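Local coordinates for rieske iron-sulfur protein soxF (Sulfolobus acidocaldarius, PDB 1JM1), which probably carries electrons in the archaeal respiratory chain through a Rieske [2Fe-2S] cluster, as part of a quinol oxidase system, at residues Y13-I18 with Y33-P38. Numbering follows the deposited sequence. Where two conformers were deposited one is given.
Sequences YKVANI and YFFAYP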
ATOM      1  N   TYR A  13     -12.672  -6.838  -1.455  1.00 14.05           N
ATOM      2  CA  TYR A  13     -12.948  -5.743  -2.364  1.00 14.47           C
ATOM      3  C   TYR A  13     -12.149  -5.893  -3.628  1.00 13.61           C
ATOM      4  O   TYR A  13     -10.931  -5.998  -3.578  1.00 13.17           O
ATOM      5  CB  TYR A  13     -12.581  -4.381  -1.688  1.00 16.76           C
ATOM      6  CG  TYR A  13     -12.522  -3.199  -2.610  1.00 16.12           C
ATOM      7  CD1 TYR A  13     -13.756  -2.769  -3.136  1.00 18.81           C
ATOM      8  CD2 TYR A  13     -11.352  -2.535  -3.013  1.00 16.74           C
ATOM      9  CE1 TYR A  13     -13.758  -1.684  -4.006  1.00 21.52           C
ATOM     10  CE2 TYR A  13     -11.366  -1.481  -3.909  1.00 16.67           C
ATOM     11  CZ  TYR A  13     -12.569  -1.059  -4.376  1.00 18.24           C
ATOM     12  OH  TYR A  13     -12.568   0.001  -5.318  1.00 21.60           O
ATOM     13  N   LYS A  14     -12.785  -5.848  -4.803  1.00 14.00           N
ATOM     14  CA  LYS A  14     -12.071  -5.905  -6.050  1.00 13.25           C
ATOM     15  C   LYS A  14     -11.397  -4.585  -6.360  1.00 13.55           C
ATOM     16  O   LYS A  14     -12.065  -3.548  -6.525  1.00 17.44           O
ATOM     17  CB  LYS A  14     -13.079  -6.226  -7.184  0.46 16.09           C
ATOM     18  CG  LYS A  14     -12.329  -6.494  -8.495  0.46 15.99           C
ATOM     19  CD  LYS A  14     -13.315  -6.665  -9.675  0.46 17.64           C
ATOM     20  CE  LYS A  14     -14.366  -7.741  -9.447  0.46 20.26           C
ATOM     21  NZ  LYS A  14     -15.128  -7.996 -10.697  0.46 34.20           N
ATOM     22  N   VAL A  15     -10.108  -4.583  -6.453  1.00 12.18           N
ATOM     23  CA  VAL A  15      -9.323  -3.383  -6.757  1.00 12.87           C
ATOM     24  C   VAL A  15      -9.315  -3.117  -8.252  1.00 12.92           C
ATOM     25  O   VAL A  15      -9.598  -2.022  -8.722  1.00 14.06           O
ATOM     26  CB  VAL A  15      -7.886  -3.492  -6.214  1.00 13.01           C
ATOM     27  CG1 VAL A  15      -7.088  -2.238  -6.620  1.00 14.37           C
ATOM     28  CG2 VAL A  15      -7.872  -3.635  -4.730  1.00 14.35           C
ATOM     29  N   ALA A  16      -8.915  -4.138  -9.028  1.00 12.66           N
ATOM     30  CA  ALA A  16      -8.708  -4.015 -10.459  1.00 13.00           C
ATOM     31  C   ALA A  16      -8.469  -5.410 -11.019  1.00 12.76           C
ATOM     32  O   ALA A  16      -8.084  -6.311 -10.285  1.00 13.96           O
ATOM     33  CB  ALA A  16      -7.483  -3.166 -10.798  1.00 15.39           C
ATOM     34  N   ASN A  17      -8.638  -5.570 -12.330  1.00 12.84           N
ATOM     35  CA  ASN A  17      -8.162  -6.760 -12.996  1.00 12.25           C
ATOM     36  C   ASN A  17      -6.696  -6.598 -13.325  1.00 11.88           C
ATOM     37  O   ASN A  17      -6.234  -5.484 -13.610  1.00 12.87           O
ATOM     38  CB  ASN A  17      -9.009  -6.962 -14.283  1.00 13.16           C
ATOM     39  CG  ASN A  17      -8.724  -8.317 -14.912  1.00 12.55           C
ATOM     40  OD1 ASN A  17      -7.803  -8.452 -15.722  1.00 13.61           O
ATOM     41  ND2 ASN A  17      -9.513  -9.298 -14.528  1.00 13.41           N
ATOM     42  N   ILE A  18      -5.961  -7.709 -13.351  1.00 11.83           N
ATOM     43  CA  ILE A  18      -4.546  -7.653 -13.758  1.00 12.28           C
ATOM     44  C   ILE A  18      -4.357  -6.963 -15.076  1.00 12.03           C
ATOM     45  O   ILE A  18      -3.366  -6.276 -15.271  1.00 13.21           O
ATOM     46  CB  ILE A  18      -3.968  -9.103 -13.786  1.00 12.66           C
ATOM     47  CG1 ILE A  18      -2.474  -9.124 -14.053  1.00 14.41           C
ATOM     48  CG2 ILE A  18      -4.652 -10.003 -14.799  1.00 13.24           C
ATOM     49  CD1 ILE A  18      -1.662  -8.487 -12.912  1.00 16.13           C
ATOM     50  N   TYR A  33      -1.310   2.283  -8.664  1.00 12.09           N
ATOM     51  CA  TYR A  33      -2.723   2.263  -8.973  1.00 11.69           C
ATOM     52  C   TYR A  33      -3.483   2.528  -7.694  1.00 11.22           C
ATOM     53  O   TYR A  33      -3.488   1.691  -6.770  1.00 11.91           O
ATOM     54  CB  TYR A  33      -3.112   0.938  -9.595  1.00 12.83           C
ATOM     55  CG  TYR A  33      -4.441   0.810 -10.205  1.00 13.75           C
ATOM     56  CD1 TYR A  33      -4.634   0.996 -11.572  1.00 18.43           C
ATOM     57  CD2 TYR A  33      -5.588   0.551  -9.422  1.00 15.03           C
ATOM     58  CE1 TYR A  33      -5.882   0.894 -12.155  1.00 22.11           C
ATOM     59  CE2 TYR A  33      -6.830   0.427 -10.040  1.00 17.35           C
ATOM     60  CZ  TYR A  33      -6.933   0.619 -11.395  1.00 20.28           C
ATOM     61  OH  TYR A  33      -8.169   0.433 -12.045  1.00 29.20           O
ATOM     62  N   PHE A  34      -4.145   3.678  -7.588  1.00 11.88           N
ATOM     63  CA  PHE A  34      -4.790   4.097  -6.355  1.00 11.30           C
ATOM     64  C   PHE A  34      -6.170   3.506  -6.218  1.00 11.53           C
ATOM     65  O   PHE A  34      -6.865   3.286  -7.224  1.00 12.91           O
ATOM     66  CB  PHE A  34      -4.876   5.626  -6.260  1.00 12.61           C
ATOM     67  CG  PHE A  34      -3.505   6.260  -6.049  1.00 12.47           C
ATOM     68  CD1 PHE A  34      -2.774   6.672  -7.148  1.00 15.48           C
ATOM     69  CD2 PHE A  34      -3.002   6.410  -4.779  1.00 12.78           C
ATOM     70  CE1 PHE A  34      -1.527   7.251  -6.925  1.00 19.50           C
ATOM     71  CE2 PHE A  34      -1.748   6.987  -4.561  1.00 14.54           C
ATOM     72  CZ  PHE A  34      -1.016   7.413  -5.633  1.00 17.93           C
ATOM     73  N   PHE A  35      -6.571   3.301  -4.967  1.00 11.22           N
ATOM     74  CA  PHE A  35      -7.899   2.808  -4.619  1.00 11.64           C
ATOM     75  C   PHE A  35      -8.165   3.210  -3.163  1.00 11.28           C
ATOM     76  O   PHE A  35      -7.281   3.817  -2.525  1.00 12.79           O
ATOM     77  CB  PHE A  35      -8.014   1.276  -4.835  1.00 12.04           C
ATOM     78  CG  PHE A  35      -7.135   0.430  -3.985  1.00 11.21           C
ATOM     79  CD1 PHE A  35      -7.618  -0.240  -2.870  1.00 11.24           C
ATOM     80  CD2 PHE A  35      -5.788   0.251  -4.288  1.00 11.27           C
ATOM     81  CE1 PHE A  35      -6.831  -1.088  -2.127  1.00 10.86           C
ATOM     82  CE2 PHE A  35      -4.984  -0.594  -3.533  1.00 11.12           C
ATOM     83  CZ  PHE A  35      -5.493  -1.264  -2.458  1.00 10.90           C
ATOM     84  N   ALA A  36      -9.328   2.918  -2.654  1.00 11.94           N
ATOM     85  CA  ALA A  36      -9.657   3.132  -1.241  1.00 11.94           C
ATOM     86  C   ALA A  36     -10.066   1.813  -0.637  1.00 11.15           C
ATOM     87  O   ALA A  36     -10.755   1.009  -1.291  1.00 12.60           O
ATOM     88  CB  ALA A  36     -10.793   4.123  -1.063  1.00 14.22           C
ATOM     89  N   TYR A  37      -9.648   1.563   0.607  1.00 10.59           N
ATOM     90  CA  TYR A  37      -9.945   0.288   1.244  1.00 10.44           C
ATOM     91  C   TYR A  37      -9.547   0.336   2.715  1.00 10.24           C
ATOM     92  O   TYR A  37      -8.482   0.871   3.022  1.00 10.51           O
ATOM     93  CB  TYR A  37      -9.084  -0.838   0.610  1.00 10.83           C
ATOM     94  CG  TYR A  37      -9.318  -2.202   1.224  1.00 10.55           C
ATOM     95  CD1 TYR A  37     -10.412  -2.981   0.869  1.00 10.78           C
ATOM     96  CD2 TYR A  37      -8.437  -2.690   2.202  1.00 10.37           C
ATOM     97  CE1 TYR A  37     -10.633  -4.209   1.462  1.00 10.74           C
ATOM     98  CE2 TYR A  37      -8.678  -3.917   2.794  1.00 10.62           C
ATOM     99  CZ  TYR A  37      -9.792  -4.673   2.411  1.00 10.53           C
ATOM    100  OH  TYR A  37      -9.970  -5.878   3.041  1.00 11.83           O
ATOM    101  N   PRO A  38     -10.312  -0.315   3.606  1.00 10.83           N
ATOM    102  CA  PRO A  38     -11.621  -0.929   3.379  1.00 11.30           C
ATOM    103  C   PRO A  38     -12.777   0.010   3.270  1.00 12.34           C
ATOM    104  O   PRO A  38     -13.865  -0.443   2.903  1.00 14.09           O
ATOM    105  CB  PRO A  38     -11.757  -1.893   4.580  1.00 12.47           C
ATOM    106  CG  PRO A  38     -10.986  -1.162   5.684  1.00 11.90           C
ATOM    107  CD  PRO A  38      -9.809  -0.585   4.983  1.00 11.37           C
TER
HETATM  108  O   HOH W   1     -11.539   2.387  -4.452  1.00 21.68           O
HETATM  109  O   HOH W   2     -10.333  -0.553 -10.974  1.00 28.57           O
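One face of the Phe-35 ring is covered by both methyls of Val-15: Val-15 CG2 stands over it, 3.9 Å from the ring centroid and 15° off the normal in a CH-pi contact, while Val-15 CG1 lies 3.7 Å from Phe-35 CD2; Tyr-33 O lies in plane at the ring's edge. Phe-35 CD1 sits at the edge of the Tyr-13 ring, 4.1 Å from Tyr-13 CE2. Tyr-13 CB sits at the edge of the Tyr-37 ring, 3.6 Å from Tyr-37 CD1, and Pro-38 CB covers one face of that ring. In plane at the Tyr-33 edge is a water that meets Tyr-33 OH at 2.6 Å and donates to Val-15 O. Phe-35 CG sits between its backbone N and carbonyl carbon (chi1 64°), which lays the ring against Val-15, where it also touches Cys-44, Leu-46, Ala-164 and Val-151. Strands 13-17 and 32-36 are edge strands of two three-stranded antiparallel sheets that pack on each other in this Rieske protein, away from the cluster; 13-17 and 33-36 run nearly antiparallel (163°), axes 8.2 Å apart, with no direct hydrogen bond. Val-15 and Ala-16 form a classic beta bulge opposite Ile-162, Ala-16 CB lying 3.7 Å from Tyr-33 CE2. With an alanine in place of Phe-35, the Val-15 methyls would probably lose the ring face they rest on, opening a gap between the sheets. A second water joins Tyr-13 OH to Ala-36 N. Tyr-37 OH is hydrogen-bonded to Pro-11 O.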